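Local coordinates for protein Emp47p (form2) (Saccharomyces cerevisiae, PDB 2A6Z) that acts as a calcium-independent, carbohydrate-recognising cargo receptor involved in glycoprotein secretion and required for export of a partner receptor from the endoplasmic reticulum, at residues Val103-Leu111 with Leu122-Val133. Sequence-based numbering, arbitrary orientation.
Sequences VNYDGLQLL and LRGQLNDGQKPV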
ATOM      1  N   VAL A 103      11.352  -6.306  -4.432  1.00  8.36           N
ATOM      2  CA  VAL A 103      11.191  -6.572  -5.870  1.00  8.48           C
ATOM      3  C   VAL A 103      10.936  -8.011  -6.208  1.00  9.06           C
ATOM      4  O   VAL A 103      10.406  -8.330  -7.276  1.00 10.16           O
ATOM      5  CB  VAL A 103      12.448  -6.021  -6.623  1.00  9.71           C
ATOM      6  CG1 VAL A 103      13.679  -6.893  -6.406  1.00 10.89           C
ATOM      7  CG2 VAL A 103      12.196  -5.868  -8.127  1.00 10.60           C
ATOM      8  N   ASN A 104      11.255  -8.924  -5.299  1.00  9.85           N
ATOM      9  CA  ASN A 104      11.050 -10.353  -5.434  1.00 11.65           C
ATOM     10  C   ASN A 104      10.007 -10.823  -4.455  1.00 10.15           C
ATOM     11  O   ASN A 104      10.188 -11.853  -3.824  1.00 12.72           O
ATOM     12  CB  ASN A 104      12.412 -10.962  -5.014  1.00 17.38           C
ATOM     13  CG  ASN A 104      12.754 -10.566  -3.540  1.00 28.10           C
ATOM     14  OD1 ASN A 104      12.417  -9.499  -2.927  1.00 19.95           O
ATOM     15  ND2 ASN A 104      13.457 -11.473  -2.825  1.00 45.28           N
ATOM     16  N   TYR A 105       8.925 -10.051  -4.331  1.00 10.51           N
ATOM     17  CA  TYR A 105       7.856 -10.408  -3.346  1.00  9.62           C
ATOM     18  C   TYR A 105       7.068 -11.617  -3.797  1.00  8.80           C
ATOM     19  O   TYR A 105       7.034 -11.954  -4.979  1.00  9.84           O
ATOM     20  CB  TYR A 105       6.966  -9.170  -3.170  1.00  8.67           C
ATOM     21  CG  TYR A 105       6.190  -8.808  -4.388  1.00  7.87           C
ATOM     22  CD1 TYR A 105       4.858  -9.209  -4.600  1.00  7.63           C
ATOM     23  CD2 TYR A 105       6.788  -8.000  -5.387  1.00  8.19           C
ATOM     24  CE1 TYR A 105       4.147  -8.864  -5.730  1.00  7.43           C
ATOM     25  CE2 TYR A 105       6.088  -7.652  -6.538  1.00  7.97           C
ATOM     26  CZ  TYR A 105       4.796  -8.076  -6.694  1.00  7.98           C
ATOM     27  OH  TYR A 105       4.065  -7.742  -7.831  1.00  8.35           O
ATOM     28  N   ASP A 106       6.377 -12.220  -2.812  1.00  9.07           N
ATOM     29  CA  ASP A 106       5.439 -13.316  -3.030  1.00  8.68           C
ATOM     30  C   ASP A 106       4.082 -12.897  -2.526  1.00  7.86           C
ATOM     31  O   ASP A 106       3.839 -12.959  -1.301  1.00  9.08           O
ATOM     32  CB  ASP A 106       5.959 -14.531  -2.226  1.00 11.14           C
ATOM     33  CG  ASP A 106       5.078 -15.748  -2.395  1.00 15.07           C
ATOM     34  OD1 ASP A 106       4.127 -15.689  -3.219  1.00 16.05           O
ATOM     35  OD2 ASP A 106       5.346 -16.729  -1.663  1.00 19.38           O
ATOM     36  N   GLY A 107       3.224 -12.378  -3.367  1.00  7.83           N
ATOM     37  CA  GLY A 107       1.961 -11.863  -2.955  1.00  7.56           C
ATOM     38  C   GLY A 107       1.513 -10.727  -3.892  1.00  6.87           C
ATOM     39  O   GLY A 107       1.661 -10.818  -5.115  1.00  7.51           O
ATOM     40  N   LEU A 108       0.939  -9.688  -3.289  1.00  6.73           N
ATOM     41  CA  LEU A 108       0.281  -8.589  -3.956  1.00  6.41           C
ATOM     42  C   LEU A 108       0.965  -7.260  -3.673  1.00  6.16           C
ATOM     43  O   LEU A 108       1.256  -6.909  -2.500  1.00  7.04           O
ATOM     44  CB  LEU A 108      -1.172  -8.498  -3.428  1.00  6.49           C
ATOM     45  CG  LEU A 108      -2.028  -7.323  -3.941  1.00  6.59           C
ATOM     46  CD1 LEU A 108      -2.303  -7.483  -5.447  1.00  7.53           C
ATOM     47  CD2 LEU A 108      -3.305  -7.251  -3.121  1.00  7.65           C
ATOM     48  N   GLN A 109       1.187  -6.489  -4.744  1.00  5.99           N
ATOM     49  CA  GLN A 109       1.582  -5.106  -4.659  1.00  5.87           C
ATOM     50  C   GLN A 109       0.458  -4.253  -5.277  1.00  5.65           C
ATOM     51  O   GLN A 109       0.023  -4.524  -6.398  1.00  6.60           O
ATOM     52  CB  GLN A 109       2.878  -4.885  -5.464  1.00  6.46           C
ATOM     53  CG  GLN A 109       3.354  -3.439  -5.479  1.00  7.48           C
ATOM     54  CD  GLN A 109       4.285  -3.105  -6.643  1.00  6.28           C
ATOM     55  OE1 GLN A 109       4.409  -3.834  -7.608  1.00  7.70           O
ATOM     56  NE2 GLN A 109       4.965  -1.992  -6.537  1.00  7.68           N
ATOM     57  N   LEU A 110       0.048  -3.213  -4.561  1.00  5.35           N
ATOM     58  CA  LEU A 110      -0.861  -2.191  -5.150  1.00  5.26           C
ATOM     59  C   LEU A 110      -0.024  -0.929  -5.307  1.00  5.47           C
ATOM     60  O   LEU A 110       0.470  -0.394  -4.308  1.00  7.11           O
ATOM     61  CB  LEU A 110      -2.060  -1.911  -4.245  1.00  6.07           C
ATOM     62  CG  LEU A 110      -2.942  -3.111  -3.976  1.00  6.17           C
ATOM     63  CD1 LEU A 110      -4.068  -2.749  -3.011  1.00  9.53           C
ATOM     64  CD2 LEU A 110      -3.553  -3.675  -5.250  1.00  6.65           C
ATOM     65  N   LEU A 111       0.112  -0.484  -6.548  1.00  5.41           N
ATOM     66  CA  LEU A 111       0.969   0.662  -6.861  1.00  5.64           C
ATOM     67  C   LEU A 111       0.110   1.856  -7.267  1.00  5.07           C
ATOM     68  O   LEU A 111      -0.702   1.733  -8.209  1.00  5.52           O
ATOM     69  CB  LEU A 111       1.912   0.319  -8.019  1.00  6.56           C
ATOM     70  CG  LEU A 111       2.773   1.490  -8.532  1.00  6.47           C
ATOM     71  CD1 LEU A 111       3.737   1.995  -7.468  1.00  6.99           C
ATOM     72  CD2 LEU A 111       3.550   1.017  -9.766  1.00  8.28           C
ATOM     73  N   LEU A 122      -4.138   3.380 -10.021  1.00  5.10           N
ATOM     74  CA  LEU A 122      -3.927   2.338  -9.007  1.00  4.85           C
ATOM     75  C   LEU A 122      -3.871   1.040  -9.762  1.00  4.99           C
ATOM     76  O   LEU A 122      -4.801   0.678 -10.490  1.00  5.91           O
ATOM     77  CB  LEU A 122      -5.056   2.376  -7.954  1.00  4.83           C
ATOM     78  CG  LEU A 122      -4.761   1.440  -6.746  0.67  4.93           C
ATOM     79  CD1 LEU A 122      -5.618   1.929  -5.577  0.67  7.60           C
ATOM     80  CD2 LEU A 122      -5.078  -0.036  -6.995  0.67  4.69           C
ATOM     81  N   ARG A 123      -2.787   0.293  -9.573  1.00  5.12           N
ATOM     82  CA  ARG A 123      -2.556  -0.943 -10.294  1.00  5.51           C
ATOM     83  C   ARG A 123      -2.294  -2.079  -9.310  1.00  5.05           C
ATOM     84  O   ARG A 123      -1.605  -1.912  -8.287  1.00  6.46           O
ATOM     85  CB  ARG A 123      -1.313  -0.811 -11.187  1.00  6.50           C
ATOM     86  CG  ARG A 123      -1.558   0.096 -12.392  1.00  7.64           C
ATOM     87  CD  ARG A 123      -0.235   0.565 -13.033  1.00  7.03           C
ATOM     88  NE  ARG A 123      -0.573   1.401 -14.246  1.00  6.71           N
ATOM     89  CZ  ARG A 123      -0.780   0.937 -15.457  1.00  7.28           C
ATOM     90  NH1 ARG A 123      -0.702  -0.378 -15.733  1.00  7.72           N
ATOM     91  NH2 ARG A 123      -1.071   1.812 -16.437  1.00  7.84           N
ATOM     92  N   GLY A 124      -2.779  -3.255  -9.675  1.00  5.57           N
ATOM     93  CA  GLY A 124      -2.433  -4.501  -8.936  1.00  6.33           C
ATOM     94  C   GLY A 124      -1.368  -5.263  -9.709  1.00  5.67           C
ATOM     95  O   GLY A 124      -1.437  -5.442 -10.927  1.00  6.42           O
ATOM     96  N   GLN A 125      -0.395  -5.733  -8.940  1.00  6.06           N
ATOM     97  CA  GLN A 125       0.705  -6.518  -9.451  1.00  6.22           C
ATOM     98  C   GLN A 125       0.851  -7.803  -8.581  1.00  6.53           C
ATOM     99  O   GLN A 125       0.651  -7.707  -7.349  1.00  6.86           O
ATOM    100  CB  GLN A 125       2.056  -5.781  -9.411  1.00  6.95           C
ATOM    101  CG  GLN A 125       1.996  -4.326  -9.881  1.00  7.50           C
ATOM    102  CD  GLN A 125       1.774  -4.032 -11.336  1.00  6.71           C
ATOM    103  OE1 GLN A 125       1.007  -3.130 -11.667  1.00  7.68           O
ATOM    104  NE2 GLN A 125       2.472  -4.751 -12.233  1.00  7.63           N
ATOM    105  N   LEU A 126       1.206  -8.904  -9.201  1.00  6.50           N
ATOM    106  CA  LEU A 126       1.411 -10.173  -8.462  1.00  7.24           C
ATOM    107  C   LEU A 126       2.790 -10.709  -8.794  1.00  7.41           C
ATOM    108  O   LEU A 126       3.287 -10.571  -9.898  1.00  9.04           O
ATOM    109  CB  LEU A 126       0.410 -11.228  -8.921  1.00  8.20           C
ATOM    110  CG  LEU A 126      -1.036 -10.897  -8.568  1.00 10.49           C
ATOM    111  CD1 LEU A 126      -1.973 -11.654  -9.480  1.00 13.79           C
ATOM    112  CD2 LEU A 126      -1.279 -11.106  -7.056  1.00 10.93           C
ATOM    113  N   ASN A 127       3.379 -11.375  -7.800  1.00  8.29           N
ATOM    114  CA  ASN A 127       4.621 -12.133  -8.033  1.00  9.12           C
ATOM    115  C   ASN A 127       4.636 -13.277  -7.041  1.00  8.91           C
ATOM    116  O   ASN A 127       4.007 -13.219  -5.976  1.00  8.80           O
ATOM    117  CB  ASN A 127       5.817 -11.212  -7.854  1.00  9.11           C
ATOM    118  CG  ASN A 127       7.117 -11.845  -8.391  1.00  9.96           C
ATOM    119  OD1 ASN A 127       7.139 -12.364  -9.513  1.00 12.69           O
ATOM    120  ND2 ASN A 127       8.151 -11.746  -7.585  1.00 10.85           N
ATOM    121  N   ASP A 128       5.384 -14.333  -7.370  1.00 10.48           N
ATOM    122  CA  ASP A 128       5.381 -15.551  -6.564  1.00 11.12           C
ATOM    123  C   ASP A 128       6.679 -15.767  -5.799  1.00 11.70           C
ATOM    124  O   ASP A 128       6.932 -16.874  -5.295  1.00 14.15           O
ATOM    125  CB  ASP A 128       5.072 -16.795  -7.433  1.00 13.13           C
ATOM    126  CG  ASP A 128       6.105 -17.077  -8.483  1.00 14.08           C
ATOM    127  OD1 ASP A 128       7.192 -16.412  -8.446  1.00 14.29           O
ATOM    128  OD2 ASP A 128       5.913 -17.995  -9.308  1.00 21.10           O
ATOM    129  N   GLY A 129       7.538 -14.767  -5.758  1.00 11.65           N
ATOM    130  CA  GLY A 129       8.781 -14.850  -4.964  1.00 12.84           C
ATOM    131  C   GLY A 129       9.900 -15.582  -5.628  1.00 14.18           C
ATOM    132  O   GLY A 129      10.997 -15.651  -5.043  1.00 18.04           O
ATOM    133  N   GLN A 130       9.713 -16.102  -6.824  1.00 13.24           N
ATOM    134  CA  GLN A 130      10.811 -16.875  -7.453  1.00 15.43           C
ATOM    135  C   GLN A 130      11.802 -15.948  -8.122  1.00 16.83           C
ATOM    136  O   GLN A 130      13.030 -16.210  -8.156  1.00 20.66           O
ATOM    137  CB  GLN A 130      10.209 -17.883  -8.405  1.00 20.59           C
ATOM    138  CG  GLN A 130       9.408 -19.003  -7.736  1.00 23.21           C
ATOM    139  CD  GLN A 130       8.874 -19.953  -8.797  1.00 30.84           C
ATOM    140  OE1 GLN A 130       9.246 -19.857  -9.970  1.00 34.87           O
ATOM    141  NE2 GLN A 130       8.014 -20.873  -8.405  1.00 47.10           N
ATOM    142  N   LYS A 131      11.368 -14.873  -8.720  1.00 18.44           N
ATOM    143  CA  LYS A 131      12.305 -13.973  -9.423  1.00 18.04           C
ATOM    144  C   LYS A 131      11.912 -12.545  -9.112  1.00 16.86           C
ATOM    145  O   LYS A 131      10.762 -12.199  -8.926  1.00 18.37           O
ATOM    146  CB  LYS A 131      12.175 -14.228 -10.930  1.00 21.97           C
ATOM    147  CG  LYS A 131      12.878 -15.488 -11.463  1.00 28.15           C
ATOM    148  CD  LYS A 131      12.663 -15.656 -12.964  1.00 38.58           C
ATOM    149  CE  LYS A 131      12.706 -17.113 -13.437  1.00 42.02           C
ATOM    150  NZ  LYS A 131      11.634 -17.446 -14.419  1.00 44.45           N
ATOM    151  N   PRO A 132      12.824 -11.603  -9.197  1.00 16.09           N
ATOM    152  CA  PRO A 132      12.399 -10.192  -9.182  1.00 14.40           C
ATOM    153  C   PRO A 132      11.528  -9.904 -10.406  1.00 13.78           C
ATOM    154  O   PRO A 132      11.695 -10.386 -11.511  1.00 15.99           O
ATOM    155  CB  PRO A 132      13.758  -9.475  -9.254  1.00 15.63           C
ATOM    156  CG  PRO A 132      14.559 -10.437 -10.099  1.00 24.66           C
ATOM    157  CD  PRO A 132      14.275 -11.750  -9.391  1.00 20.42           C
ATOM    158  N   VAL A 133      10.520  -9.026 -10.160  1.00 11.64           N
ATOM    159  CA  VAL A 133       9.755  -8.523 -11.309  1.00 12.08           C
ATOM    160  C   VAL A 133      10.656  -7.620 -12.177  1.00 13.16           C
ATOM    161  O   VAL A 133      11.635  -7.010 -11.741  1.00 16.33           O
ATOM    162  CB  VAL A 133       8.510  -7.810 -10.843  1.00 11.27           C
ATOM    163  CG1 VAL A 133       7.617  -8.688  -9.956  1.00 11.80           C
ATOM    164  CG2 VAL A 133       8.860  -6.543 -10.069  1.00 12.75           C
TER
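An antiparallel beta hairpin joins Gly107-Leu111 to Arg123-Asn127 through three hydrogen-bonded pairs: Gly107 with Asn127, Gln109 with Gln125 and Leu111 with Arg123. The middle pair includes a nearly straight bond from Gln109 N to Gln125 O (2.9 Å, 174° at the hydrogen). Gly107 has backbone angles that would jam a CB against the preceding carbonyl oxygen. At the open end of the hairpin Asn127 also binds through its short amide, and beyond it Val133 N donates to Val103 O (3.0 Å). With CG anti to the backbone N (chi1 -167°), Asn127 ND2 gives one hydrogen to Tyr105 O at 2.8 Å, in the carbonyl plane though bent at 130°, and another to Lys131 O at 3.0 Å. This ties Tyr105 to the turn where Asp128 OD1 accepts from Gln130 N, an Asx turn, and where Gly129 tolerates a positive phi and, lacking a CB, avoids crowding Asp106 CB. The electron-rich face of the Tyr105 ring receives the weakly polar C-H of Asn127 CB, 3.6 Å from the centroid, a CH-pi contact. The phenol oxygen reaches on to Gln125 CB, while Val133 CG1 approaches the ring obliquely at CE2 and Trp85 meets it edge-to-face. Both strands belong to one sheet of the beta sandwich of this legume-like lectin family, flanked by strand 81-88 and strand 144-147. On one face Leu108 CD1 meets Leu126 CD2, both leucines touching Phe143; Leu110, facing the opposing sheet, meets Phe181 of strand 178-183, and its CD2 lies over Gly124 CA, 3.9 Å away, where no side chain intervenes. Across the other face, Gln109 and Gln125 run side by side, with OE1 of Gln109 3.4 Å from Gln125 CG. Their buried amides find polar partners beyond the hairpin, Gln109 NE2 at Ser83 and Gln125 at Ser142 and Ile138 O.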